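Local coordinates for protein TetR family transcriptional repressor LfrR (Mycobacterium smegmatis, PDB 2V57) that represses transcription of the lfrRA operon, which encodes a drug efflux pump and its regulator, by binding directly to the promoter region upstream of lfrR, at residues V92-L97 with F152-M156; D126-V130 with R149-W153; T15-L20 with T48-Y53; L60-A64 with F105-E109. All blocks are in the same frame, centred on the assembly; numbering follows the deposited sequence.

Contact 1: V92-L97 with F152-M156; sequences VVESQL and FWALM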
loop_
_atom_site.group_PDB
_atom_site.type_symbol
_atom_site.label_atom_id
_atom_site.label_comp_id
_atom_site.label_asym_id
_atom_site.label_seq_id
_atom_site.Cartn_x
_atom_site.Cartn_y
_atom_site.Cartn_z
ATOM N N VAL B 92 2.659 3.467 -20.111
ATOM C CA VAL B 92 3.365 3.355 -18.838
ATOM C C VAL B 92 2.498 2.704 -17.771
ATOM O O VAL B 92 2.952 1.797 -17.061
ATOM C CB VAL B 92 3.884 4.722 -18.359
ATOM C CG1 VAL B 92 4.292 4.665 -16.888
ATOM C CG2 VAL B 92 5.057 5.164 -19.252
ATOM N N VAL B 93 1.254 3.168 -17.655
ATOM C CA VAL B 93 0.297 2.564 -16.736
ATOM C C VAL B 93 0.131 1.064 -17.012
ATOM O O VAL B 93 0.194 0.241 -16.094
ATOM C CB VAL B 93 -1.088 3.259 -16.805
ATOM C CG1 VAL B 93 -2.117 2.474 -15.985
ATOM C CG2 VAL B 93 -0.995 4.722 -16.298
ATOM N N GLU B 94 -0.084 0.714 -18.278
ATOM C CA GLU B 94 -0.225 -0.697 -18.643
ATOM C C GLU B 94 0.996 -1.502 -18.244
ATOM O O GLU B 94 0.875 -2.587 -17.673
ATOM C CB GLU B 94 -0.470 -0.842 -20.151
ATOM C CG GLU B 94 -1.833 -0.354 -20.576
ATOM C CD GLU B 94 -1.949 -0.170 -22.073
ATOM O OE1 GLU B 94 -0.907 -0.116 -22.758
ATOM O OE2 GLU B 94 -3.088 -0.071 -22.571
ATOM N N SER B 95 2.170 -0.960 -18.553
ATOM C CA SER B 95 3.431 -1.634 -18.279
ATOM C C SER B 95 3.549 -2.003 -16.803
ATOM O O SER B 95 3.982 -3.106 -16.478
ATOM C CB SER B 95 4.627 -0.779 -18.735
ATOM O OG SER B 95 4.982 0.235 -17.788
ATOM N N GLN B 96 3.145 -1.094 -15.916
ATOM C CA GLN B 96 3.174 -1.368 -14.477
ATOM C C GLN B 96 2.013 -2.245 -13.995
ATOM O O GLN B 96 2.192 -3.075 -13.098
ATOM C CB GLN B 96 3.221 -0.059 -13.669
ATOM C CG GLN B 96 4.370 0.841 -14.092
ATOM C CD GLN B 96 5.739 0.206 -13.869
ATOM O OE1 GLN B 96 6.103 -0.132 -12.744
ATOM N NE2 GLN B 96 6.506 0.054 -14.945
ATOM N N LEU B 97 0.823 -2.061 -14.560
ATOM C CA LEU B 97 -0.297 -2.913 -14.182
ATOM C C LEU B 97 0.047 -4.382 -14.469
ATOM O O LEU B 97 -0.316 -5.285 -13.705
ATOM C CB LEU B 97 -1.584 -2.512 -14.908
ATOM C CG LEU B 97 -2.890 -3.108 -14.384
ATOM C CD1 LEU B 97 -3.204 -2.680 -12.946
ATOM C CD2 LEU B 97 -4.069 -2.772 -15.330
ATOM N N PHE B 152 0.689 8.070 -7.858
ATOM C CA PHE B 152 0.756 7.145 -8.971
ATOM C C PHE B 152 0.768 5.718 -8.465
ATOM O O PHE B 152 -0.018 4.889 -8.902
ATOM C CB PHE B 152 2.001 7.368 -9.841
ATOM C CG PHE B 152 2.079 6.398 -10.983
ATOM C CD1 PHE B 152 1.447 6.671 -12.196
ATOM C CD2 PHE B 152 2.727 5.174 -10.823
ATOM C CE1 PHE B 152 1.507 5.753 -13.240
ATOM C CE2 PHE B 152 2.779 4.257 -11.861
ATOM C CZ PHE B 152 2.176 4.555 -13.073
ATOM N N TRP B 153 1.637 5.436 -7.508
ATOM C CA TRP B 153 1.763 4.073 -7.009
ATOM C C TRP B 153 0.558 3.651 -6.175
ATOM O O TRP B 153 0.185 2.485 -6.175
ATOM C CB TRP B 153 3.090 3.904 -6.254
ATOM C CG TRP B 153 4.157 3.623 -7.236
ATOM C CD1 TRP B 153 5.216 4.409 -7.546
ATOM C CD2 TRP B 153 4.214 2.491 -8.127
ATOM N NE1 TRP B 153 5.952 3.823 -8.540
ATOM C CE2 TRP B 153 5.368 2.641 -8.906
ATOM C CE3 TRP B 153 3.421 1.353 -8.301
ATOM C CZ2 TRP B 153 5.748 1.699 -9.879
ATOM C CZ3 TRP B 153 3.792 0.416 -9.260
ATOM C CH2 TRP B 153 4.957 0.598 -10.035
ATOM N N ALA B 154 -0.071 4.594 -5.474
ATOM C CA ALA B 154 -1.271 4.234 -4.728
ATOM C C ALA B 154 -2.404 3.845 -5.680
ATOM O O ALA B 154 -3.137 2.880 -5.434
ATOM C CB ALA B 154 -1.690 5.349 -3.774
ATOM N N LEU B 155 -2.531 4.588 -6.778
ATOM C CA LEU B 155 -3.549 4.299 -7.755
ATOM C C LEU B 155 -3.232 2.977 -8.453
ATOM O O LEU B 155 -4.136 2.218 -8.755
ATOM C CB LEU B 155 -3.693 5.426 -8.782
ATOM C CG LEU B 155 -4.316 6.755 -8.352
ATOM C CD1 LEU B 155 -4.254 7.779 -9.495
ATOM C CD2 LEU B 155 -5.747 6.551 -7.927
ATOM N N MET B 156 -1.958 2.719 -8.736
ATOM C CA MET B 156 -1.588 1.448 -9.341
ATOM C C MET B 156 -2.058 0.301 -8.450
ATOM O O MET B 156 -2.567 -0.703 -8.934
ATOM C CB MET B 156 -0.085 1.340 -9.583
ATOM C CG MET B 156 0.453 2.244 -10.710
ATOM S SD MET B 156 -0.355 1.982 -12.301
ATOM C CE MET B 156 -0.351 0.186 -12.378
#

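Contact 2: D126-V130 with R149-W153; sequences DEAIV and RRVFW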
loop_
_atom_site.group_PDB
_atom_site.type_symbol
_atom_site.label_atom_id
_atom_site.label_comp_id
_atom_site.label_asym_id
_atom_site.label_seq_id
_atom_site.Cartn_x
_atom_site.Cartn_y
_atom_site.Cartn_z
ATOM N N ASP B 126 13.368 5.654 -9.664
ATOM C CA ASP B 126 12.038 6.050 -9.186
ATOM C C ASP B 126 11.602 7.471 -9.573
ATOM O O ASP B 126 10.472 7.863 -9.308
ATOM C CB ASP B 126 11.876 5.788 -7.682
ATOM C CG ASP B 126 12.483 6.866 -6.822
ATOM O OD1 ASP B 126 13.151 7.781 -7.351
ATOM O OD2 ASP B 126 12.299 6.800 -5.591
ATOM N N GLU B 127 12.479 8.229 -10.232
ATOM C CA GLU B 127 12.071 9.549 -10.738
ATOM C C GLU B 127 11.517 9.528 -12.162
ATOM O O GLU B 127 10.920 10.509 -12.597
ATOM C CB GLU B 127 13.223 10.557 -10.679
ATOM C CG GLU B 127 13.749 10.851 -9.295
ATOM C CD GLU B 127 12.722 11.512 -8.386
ATOM O OE1 GLU B 127 11.576 11.742 -8.823
ATOM O OE2 GLU B 127 13.072 11.806 -7.221
ATOM N N ALA B 128 11.731 8.437 -12.895
ATOM C CA ALA B 128 11.296 8.373 -14.292
ATOM C C ALA B 128 9.784 8.589 -14.439
ATOM O O ALA B 128 9.348 9.349 -15.293
ATOM C CB ALA B 128 11.726 7.050 -14.948
ATOM N N ILE B 129 8.994 7.915 -13.610
ATOM C CA ILE B 129 7.543 8.083 -13.613
ATOM C C ILE B 129 7.107 9.538 -13.401
ATOM O O ILE B 129 6.173 10.020 -14.048
ATOM C CB ILE B 129 6.878 7.187 -12.555
ATOM C CG1 ILE B 129 5.357 7.329 -12.615
ATOM C CG2 ILE B 129 7.398 7.522 -11.161
ATOM C CD1 ILE B 129 4.809 7.203 -14.016
ATOM N N VAL B 130 7.790 10.228 -12.498
ATOM C CA VAL B 130 7.524 11.627 -12.215
ATOM C C VAL B 130 7.818 12.494 -13.441
ATOM O O VAL B 130 7.056 13.412 -13.759
ATOM C CB VAL B 130 8.402 12.116 -11.045
ATOM C CG1 VAL B 130 8.223 13.613 -10.811
ATOM C CG2 VAL B 130 8.107 11.320 -9.784
ATOM N N ARG B 149 4.522 10.963 -7.267
ATOM C CA ARG B 149 5.028 9.590 -7.267
ATOM C C ARG B 149 4.149 8.696 -6.393
ATOM O O ARG B 149 3.752 7.609 -6.800
ATOM C CB ARG B 149 6.476 9.528 -6.783
ATOM C CG ARG B 149 7.082 8.129 -6.825
ATOM C CD ARG B 149 8.631 8.219 -6.749
ATOM N NE ARG B 149 9.072 8.511 -5.388
ATOM C CZ ARG B 149 9.357 9.728 -4.937
ATOM N NH1 ARG B 149 9.265 10.772 -5.748
ATOM N NH2 ARG B 149 9.732 9.896 -3.671
ATOM N N ARG B 150 3.875 9.149 -5.181
ATOM C CA ARG B 150 3.071 8.373 -4.239
ATOM C C ARG B 150 1.638 8.135 -4.677
ATOM O O ARG B 150 1.095 7.061 -4.447
ATOM C CB ARG B 150 3.078 9.028 -2.872
ATOM C CG ARG B 150 4.334 8.706 -2.124
ATOM C CD ARG B 150 4.760 9.839 -1.251
ATOM N NE ARG B 150 5.899 9.405 -0.466
ATOM C CZ ARG B 150 6.644 10.206 0.265
ATOM N NH1 ARG B 150 6.377 11.503 0.297
ATOM N NH2 ARG B 150 7.670 9.702 0.949
ATOM N N VAL B 151 1.023 9.137 -5.290
ATOM C CA VAL B 151 -0.314 8.974 -5.817
ATOM C C VAL B 151 -0.303 7.978 -6.980
ATOM O O VAL B 151 -1.163 7.128 -7.062
ATOM C CB VAL B 151 -0.942 10.326 -6.224
ATOM C CG1 VAL B 151 -2.253 10.116 -6.993
ATOM C CG2 VAL B 151 -1.187 11.187 -4.971
ATOM N N PHE B 152 0.689 8.070 -7.858
ATOM C CA PHE B 152 0.756 7.145 -8.971
ATOM C C PHE B 152 0.768 5.718 -8.465
ATOM O O PHE B 152 -0.018 4.889 -8.902
ATOM C CB PHE B 152 2.001 7.368 -9.841
ATOM C CG PHE B 152 2.079 6.398 -10.983
ATOM C CD1 PHE B 152 1.447 6.671 -12.196
ATOM C CD2 PHE B 152 2.727 5.174 -10.823
ATOM C CE1 PHE B 152 1.507 5.753 -13.240
ATOM C CE2 PHE B 152 2.779 4.257 -11.861
ATOM C CZ PHE B 152 2.176 4.555 -13.073
ATOM N N TRP B 153 1.637 5.436 -7.508
ATOM C CA TRP B 153 1.763 4.073 -7.009
ATOM C C TRP B 153 0.558 3.651 -6.175
ATOM O O TRP B 153 0.185 2.485 -6.175
ATOM C CB TRP B 153 3.090 3.904 -6.254
ATOM C CG TRP B 153 4.157 3.623 -7.236
ATOM C CD1 TRP B 153 5.216 4.409 -7.546
ATOM C CD2 TRP B 153 4.214 2.491 -8.127
ATOM N NE1 TRP B 153 5.952 3.823 -8.540
ATOM C CE2 TRP B 153 5.368 2.641 -8.906
ATOM C CE3 TRP B 153 3.421 1.353 -8.301
ATOM C CZ2 TRP B 153 5.748 1.699 -9.879
ATOM C CZ3 TRP B 153 3.792 0.416 -9.260
ATOM C CH2 TRP B 153 4.957 0.598 -10.035
HETATM O O HOH W 1 8.468 5.509 -8.924
#

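Contact 3: T15-L20 with T48-Y53; sequences TRRAIL and TVHRYY. With SO4 (sulfate ion), chain G.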
loop_
_atom_site.group_PDB
_atom_site.type_symbol
_atom_site.label_atom_id
_atom_site.label_comp_id
_atom_site.label_asym_id
_atom_site.label_seq_id
_atom_site.Cartn_x
_atom_site.Cartn_y
_atom_site.Cartn_z
ATOM N N THR B 15 17.773 -21.804 -12.116
ATOM C CA THR B 15 17.192 -22.145 -10.820
ATOM C C THR B 15 16.758 -20.918 -10.031
ATOM O O THR B 15 15.674 -20.901 -9.446
ATOM C CB THR B 15 18.175 -22.987 -9.988
ATOM O OG1 THR B 15 18.398 -24.221 -10.668
ATOM C CG2 THR B 15 17.613 -23.282 -8.603
ATOM N N ARG B 16 17.604 -19.889 -10.013
ATOM C CA ARG B 16 17.266 -18.644 -9.339
ATOM C C ARG B 16 15.998 -18.014 -9.927
ATOM O O ARG B 16 15.113 -17.573 -9.180
ATOM C CB ARG B 16 18.439 -17.658 -9.428
ATOM C CG ARG B 16 18.270 -16.423 -8.583
ATOM C CD ARG B 16 19.466 -15.501 -8.770
ATOM N NE ARG B 16 19.310 -14.806 -10.039
ATOM C CZ ARG B 16 18.671 -13.655 -10.154
ATOM N NH1 ARG B 16 18.182 -13.080 -9.067
ATOM N NH2 ARG B 16 18.535 -13.085 -11.339
ATOM N N ARG B 17 15.918 -17.978 -11.255
ATOM C CA ARG B 17 14.757 -17.412 -11.937
ATOM C C ARG B 17 13.493 -18.224 -11.647
ATOM O O ARG B 17 12.422 -17.664 -11.446
ATOM C CB ARG B 17 14.993 -17.301 -13.441
ATOM N N ALA B 18 13.632 -19.545 -11.609
ATOM C CA ALA B 18 12.506 -20.416 -11.254
ATOM C C ALA B 18 11.958 -20.153 -9.849
ATOM O O ALA B 18 10.733 -20.093 -9.651
ATOM C CB ALA B 18 12.892 -21.895 -11.422
ATOM N N ILE B 19 12.851 -20.012 -8.872
ATOM C CA ILE B 19 12.457 -19.728 -7.486
ATOM C C ILE B 19 11.762 -18.370 -7.375
ATOM O O ILE B 19 10.687 -18.242 -6.758
ATOM C CB ILE B 19 13.682 -19.785 -6.535
ATOM C CG1 ILE B 19 14.287 -21.201 -6.528
ATOM C CG2 ILE B 19 13.302 -19.335 -5.120
ATOM C CD1 ILE B 19 15.729 -21.258 -5.971
ATOM N N LEU B 20 12.354 -17.358 -8.000
ATOM C CA LEU B 20 11.766 -16.018 -7.985
ATOM C C LEU B 20 10.405 -15.976 -8.684
ATOM O O LEU B 20 9.476 -15.334 -8.206
ATOM C CB LEU B 20 12.714 -15.012 -8.633
ATOM C CG LEU B 20 13.961 -14.701 -7.799
ATOM C CD1 LEU B 20 14.891 -13.785 -8.584
ATOM C CD2 LEU B 20 13.587 -14.080 -6.460
ATOM N N THR B 48 17.673 -27.397 -1.851
ATOM C CA THR B 48 18.193 -26.571 -2.929
ATOM C C THR B 48 17.858 -25.095 -2.724
ATOM O O THR B 48 18.714 -24.230 -2.903
ATOM C CB THR B 48 17.653 -27.047 -4.277
ATOM O OG1 THR B 48 18.081 -28.395 -4.483
ATOM C CG2 THR B 48 18.179 -26.174 -5.403
ATOM N N VAL B 49 16.623 -24.802 -2.335
ATOM C CA VAL B 49 16.231 -23.405 -2.162
ATOM C C VAL B 49 17.109 -22.712 -1.113
ATOM O O VAL B 49 17.439 -21.535 -1.237
ATOM C CB VAL B 49 14.726 -23.261 -1.817
ATOM C CG1 VAL B 49 14.384 -21.818 -1.527
ATOM C CG2 VAL B 49 13.890 -23.730 -2.971
ATOM N N HIS B 50 17.512 -23.454 -0.088
ATOM C CA HIS B 50 18.320 -22.865 0.976
ATOM C C HIS B 50 19.752 -22.529 0.551
ATOM O O HIS B 50 20.407 -21.683 1.166
ATOM C CB HIS B 50 18.291 -23.732 2.240
ATOM C CG HIS B 50 16.994 -23.655 2.979
ATOM N ND1 HIS B 50 16.286 -24.772 3.367
ATOM C CD2 HIS B 50 16.255 -22.589 3.365
ATOM C CE1 HIS B 50 15.178 -24.397 3.982
ATOM N NE2 HIS B 50 15.133 -23.078 3.992
ATOM N N ARG B 51 20.226 -23.166 -0.512
ATOM C CA ARG B 51 21.521 -22.796 -1.091
ATOM C C ARG B 51 21.427 -21.500 -1.886
ATOM O O ARG B 51 22.448 -20.895 -2.238
ATOM C CB ARG B 51 22.056 -23.909 -1.999
ATOM C CG ARG B 51 22.498 -25.157 -1.258
ATOM C CD ARG B 51 23.074 -26.195 -2.212
ATOM N NE ARG B 51 22.144 -26.524 -3.288
ATOM C CZ ARG B 51 22.219 -27.625 -4.030
ATOM N NH1 ARG B 51 23.184 -28.510 -3.809
ATOM N NH2 ARG B 51 21.327 -27.846 -4.989
ATOM N N TYR B 52 20.202 -21.088 -2.196
ATOM C CA TYR B 52 19.978 -19.807 -2.868
ATOM C C TYR B 52 19.531 -18.722 -1.882
ATOM O O TYR B 52 20.031 -17.587 -1.906
ATOM C CB TYR B 52 18.952 -19.963 -3.993
ATOM C CG TYR B 52 19.487 -20.722 -5.184
ATOM C CD1 TYR B 52 19.688 -20.094 -6.410
ATOM C CD2 TYR B 52 19.809 -22.068 -5.075
ATOM C CE1 TYR B 52 20.181 -20.799 -7.501
ATOM C CE2 TYR B 52 20.319 -22.765 -6.147
ATOM C CZ TYR B 52 20.502 -22.133 -7.355
ATOM O OH TYR B 52 20.997 -22.858 -8.417
ATOM N N TYR B 53 18.582 -19.081 -1.019
ATOM C CA TYR B 53 18.077 -18.174 0.001
ATOM C C TYR B 53 18.013 -18.927 1.334
ATOM O O TYR B 53 17.135 -19.758 1.530
ATOM C CB TYR B 53 16.707 -17.638 -0.418
ATOM C CG TYR B 53 16.742 -17.072 -1.821
ATOM C CD1 TYR B 53 17.239 -15.799 -2.045
ATOM C CD2 TYR B 53 16.312 -17.825 -2.929
ATOM C CE1 TYR B 53 17.319 -15.272 -3.311
ATOM C CE2 TYR B 53 16.371 -17.289 -4.220
ATOM C CZ TYR B 53 16.878 -16.003 -4.394
ATOM O OH TYR B 53 16.970 -15.419 -5.642
HETATM S S SO4 G . 19.371 -12.498 -5.566
HETATM O O1 SO4 G . 18.940 -11.124 -5.385
HETATM O O2 SO4 G . 18.371 -13.281 -6.268
HETATM O O3 SO4 G . 20.623 -12.558 -6.336
HETATM O O4 SO4 G . 19.581 -13.059 -4.229
#

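Contact 4: L60-A64 with F105-E109; sequences LRALA and FVYYE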
loop_
_atom_site.group_PDB
_atom_site.type_symbol
_atom_site.label_atom_id
_atom_site.label_comp_id
_atom_site.label_asym_id
_atom_site.label_seq_id
_atom_site.Cartn_x
_atom_site.Cartn_y
_atom_site.Cartn_z
ATOM N N LEU B 60 12.509 -12.864 0.290
ATOM C CA LEU B 60 11.612 -11.717 0.219
ATOM C C LEU B 60 12.335 -10.472 -0.296
ATOM O O LEU B 60 11.802 -9.731 -1.127
ATOM C CB LEU B 60 10.980 -11.453 1.598
ATOM C CG LEU B 60 9.574 -12.003 1.889
ATOM C CD1 LEU B 60 9.286 -13.340 1.209
ATOM C CD2 LEU B 60 9.285 -12.069 3.406
ATOM N N ARG B 61 13.542 -10.236 0.213
ATOM C CA ARG B 61 14.346 -9.118 -0.253
ATOM C C ARG B 61 14.779 -9.293 -1.724
ATOM O O ARG B 61 14.664 -8.364 -2.546
ATOM C CB ARG B 61 15.526 -8.896 0.700
ATOM C CG ARG B 61 15.060 -8.619 2.154
ATOM C CD ARG B 61 16.116 -9.056 3.176
ATOM N NE ARG B 61 15.547 -9.139 4.521
ATOM C CZ ARG B 61 15.882 -8.321 5.512
ATOM N NH1 ARG B 61 16.796 -7.396 5.298
ATOM N NH2 ARG B 61 15.321 -8.438 6.710
ATOM N N ALA B 62 15.230 -10.493 -2.078
ATOM C CA ALA B 62 15.517 -10.811 -3.488
ATOM C C ALA B 62 14.317 -10.617 -4.440
ATOM O O ALA B 62 14.472 -10.098 -5.552
ATOM C CB ALA B 62 16.054 -12.235 -3.615
ATOM N N LEU B 63 13.128 -11.029 -4.007
ATOM C CA LEU B 63 11.938 -10.905 -4.844
ATOM C C LEU B 63 11.651 -9.423 -5.067
ATOM O O LEU B 63 11.345 -8.990 -6.184
ATOM C CB LEU B 63 10.737 -11.566 -4.154
ATOM C CG LEU B 63 9.342 -11.433 -4.785
ATOM C CD1 LEU B 63 9.284 -12.187 -6.076
ATOM C CD2 LEU B 63 8.249 -11.942 -3.835
ATOM N N ALA B 64 11.758 -8.648 -3.990
ATOM C CA ALA B 64 11.496 -7.209 -4.051
ATOM C C ALA B 64 12.483 -6.516 -4.997
ATOM O O ALA B 64 12.084 -5.715 -5.851
ATOM C CB ALA B 64 11.516 -6.587 -2.631
ATOM N N PHE B 105 2.595 -6.930 -2.512
ATOM C CA PHE B 105 3.383 -7.624 -1.500
ATOM C C PHE B 105 4.703 -6.879 -1.269
ATOM O O PHE B 105 5.115 -6.693 -0.118
ATOM C CB PHE B 105 3.601 -9.095 -1.904
ATOM C CG PHE B 105 4.305 -9.945 -0.855
ATOM C CD1 PHE B 105 3.585 -10.707 0.044
ATOM C CD2 PHE B 105 5.693 -10.025 -0.822
ATOM C CE1 PHE B 105 4.226 -11.516 0.987
ATOM C CE2 PHE B 105 6.339 -10.828 0.120
ATOM C CZ PHE B 105 5.598 -11.572 1.027
ATOM N N VAL B 106 5.355 -6.419 -2.341
ATOM C CA VAL B 106 6.702 -5.860 -2.184
ATOM C C VAL B 106 6.798 -4.338 -2.013
ATOM O O VAL B 106 7.831 -3.832 -1.596
ATOM C CB VAL B 106 7.669 -6.303 -3.316
ATOM C CG1 VAL B 106 7.690 -7.836 -3.424
ATOM C CG2 VAL B 106 7.288 -5.649 -4.652
ATOM N N TYR B 107 5.726 -3.612 -2.313
ATOM C CA TYR B 107 5.782 -2.146 -2.300
ATOM C C TYR B 107 6.356 -1.532 -1.016
ATOM O O TYR B 107 7.273 -0.719 -1.076
ATOM C CB TYR B 107 4.405 -1.544 -2.601
ATOM C CG TYR B 107 4.434 -0.031 -2.694
ATOM C CD1 TYR B 107 4.962 0.611 -3.816
ATOM C CD2 TYR B 107 3.942 0.751 -1.666
ATOM C CE1 TYR B 107 5.004 1.994 -3.897
ATOM C CE2 TYR B 107 3.969 2.137 -1.744
ATOM C CZ TYR B 107 4.500 2.754 -2.860
ATOM O OH TYR B 107 4.525 4.139 -2.932
ATOM N N TYR B 108 5.835 -1.947 0.133
ATOM C CA TYR B 108 6.168 -1.320 1.422
ATOM C C TYR B 108 7.202 -2.159 2.183
ATOM O O TYR B 108 7.489 -1.909 3.352
ATOM C CB TYR B 108 4.880 -1.145 2.258
ATOM C CG TYR B 108 4.977 -0.118 3.369
ATOM C CD1 TYR B 108 5.239 1.225 3.086
ATOM C CD2 TYR B 108 4.803 -0.491 4.711
ATOM C CE1 TYR B 108 5.350 2.174 4.114
ATOM C CE2 TYR B 108 4.898 0.449 5.745
ATOM C CZ TYR B 108 5.173 1.782 5.438
ATOM O OH TYR B 108 5.281 2.715 6.453
ATOM N N GLU B 109 7.758 -3.159 1.501
ATOM C CA GLU B 109 8.706 -4.082 2.123
ATOM C C GLU B 109 9.973 -3.482 2.772
ATOM O O GLU B 109 10.414 -3.976 3.811
ATOM C CB GLU B 109 9.097 -5.176 1.124
ATOM C CG GLU B 109 10.063 -6.194 1.685
ATOM C CD GLU B 109 10.042 -7.501 0.914
ATOM O OE1 GLU B 109 11.060 -7.818 0.253
ATOM O OE2 GLU B 109 9.002 -8.202 0.971
#

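Contact 1: V92-L97 with F152-M156
Leu97 and Met156 mark the closest backbone approach, their CA atoms 6.6 Å apart, where the short axes of 92-97 and 152-156 pass at 11.2 Å with a crossing angle of -57°. Met156 shows how a flexible thioether adapts to such a crossing. Bent at both chi2 and chi3, it curls its methyl against the backbone of the other helix, CE lying 3.3 Å from Leu97 N and 3.8 Å from Val93 O. The sulfur rests beside a valine branch, Val93 CG1 to Met156 SD being 4.1 Å. Val93 CG2, the other branch, meets Phe152 CE1 at 4.1 Å, while Gln96 CG sits at the edge of the same ring. Gln96 also brings its amide oxygen to the indole rim: OE1 is 3.0 Å from Trp153 CH2, close to the ring plane, with amide and indole planes 83° apart. That oxygen is hydrogen-bonded to Ser71, and Gln96 NE2 donates to Ser95 OG at 3.2 Å, so both ends of the amide are fixed. Helix 56-77 packs over the Gln96 side, helix 169-182 meets Leu97, and Ile129 of helix 128-134 touches both Val92 and Phe152.

Contact 2: D126-V130 with R149-W153
Asp126, Glu127 and Arg149 form a salt-bridge network where the chain leading into helix 128-134 meets helix 147-164, a helix that also faces the second subunit of the dimer. The ion pairs are long. Asp126 OD2 lies 3.7 Å from Arg149 NE and Glu127 OE1 lies 4.0 Å from Arg149 NH1; both oxygens stand off the plane of the guanidinium, so the attraction is one of charge and not of directed N-H bonds. The Asp126 carboxylate is turned 33° from the guanidinium, and that of Glu127 much more steeply. Nearly straight through chi1 and chi2, Arg149 carries CD to 3.2 Å from Asp126 O, and the bend at chi3 (76°) then turns its guanidinium toward the two carboxylates. Nearer the helix, Arg149 CB touches Val130 CG2 at 3.9 Å. Deeper in, Ile129 lays its CD1 methyl over one face of Phe152, 3.8 Å from the ring centroid and 14° off the normal, a CH-pi contact. A water at the edge of the indole, in its plane, accepts from Trp153 NE1 at 3.1 Å; it also donates to Asp126 O. Arg150 turns elsewhere and pairs with Asp165 of the second subunit. Chemically, the contact combines a buried apolar grip at Ile129 with electrostatics and a water bridge at a partly open margin, where attraction would probably tolerate small shifts better than directed bonds.

Contact 3: T15-L20 with T48-Y53
Thr15 and Ile19 press onto the same face of the Tyr52 ring, and this is the tight part of the contact. Thr15 CG2 stands 3.8 Å from the ring centroid and Ile19 CD1 4.3 Å, both as CH-pi contacts over the face. The threonine methyl can do this because CG2 is anti to the backbone N, which turns OG1 to its hydrogen-bond partner, the carbonyl of Ala11 one turn back. Ile19 uses its other branch as well, placing CG2 3.8 Å from Tyr53 CE2, while CD1 also reaches Val49. Helices 15-20 and 48-52 cross nearly at right angles, at -100°. Here the first helix of the DNA-binding domain packs against helix 46-52, which closes the helix-turn-helix and, as in other TetR regulators, is the recognition helix. Both tyrosines follow Val49, whose O accepts from the backbone N of Tyr52 and of Tyr53. The margin at Arg16, a residue exposed to solvent, is different in kind. The aliphatic chain of Arg16 passes the Tyr53 hydroxyl, Arg16 CG to Tyr53 OH 3.4 Å, then bends at chi3 (78°) toward a sulfate that probably came from the crystallisation liquor. One oxygen, O2, takes hydrogen bonds from Tyr53 OH at 2.6 Å and from Arg16 NH1 at 2.8 Å, lying in the plane of both groups; Arg65 is a third partner of the ion.

Contact 4: L60-A64 with F105-E109
Val106 rides on the small residue Ala64, the pair illustrating how an alanine lets a helix and a turn come close: their CA atoms are 5.3 Å apart, and Ala64 CB meets Val106 CB at 3.9 Å. Leu63 flanks this low spot, its CD2 4.2 Å from Val106 CG1, so that the valine sits against both alanine and leucine. One turn earlier Leu60 forms the next bump. Leu60 CG meets the edge of the Phe105 ring, 3.9 Å from CE2 and close to the ring plane. Glu109 fills the groove between Leu60 and Ala64. With CG anti to the backbone N (chi1 -179°) and the rest extended, it runs from the end of the type I turn Val106-Glu109 straight to the helix, bringing OE1 3.2 Å from Ala64 CB and 2.5 Å from Leu60 O. Leu118 covers part of the glutamate and of Ala64, while Leu60 and Leu63 also pack against helix 11-27 of the DNA-binding domain. The contact thus joins the helix that leads out of that domain to the ligand-binding body. Its chemistry is mainly apolar; burial and the neighbouring carbonyl would tend to raise the pKa of Glu109, an effect that Arg61, its NE 6.3 Å from Glu109 OE1, would partly offset.

From the N terminus, contact 3 closes first, folding 48-53 back on helix 11-27 to complete the DNA-binding domain. It ends before contact 4 opens, yet the two touch, Tyr53 packing on Ala62 near the start of the long helix 56-77. Contact 4 runs from that helix to 105-109 and crosses contact 1, whose first segment, 92-97, lies inside its loop. Contact 2 opens later, within the loop of contact 1, and the two end on the same stretch of helix 147-164, sharing Phe152 and Trp153. Trp153 also packs on Tyr107, linking this pair with contact 4. DNA-binding domain and C-terminal body are thereby joined in sequence, while contacts 1, 2 and 4 each border the second subunit.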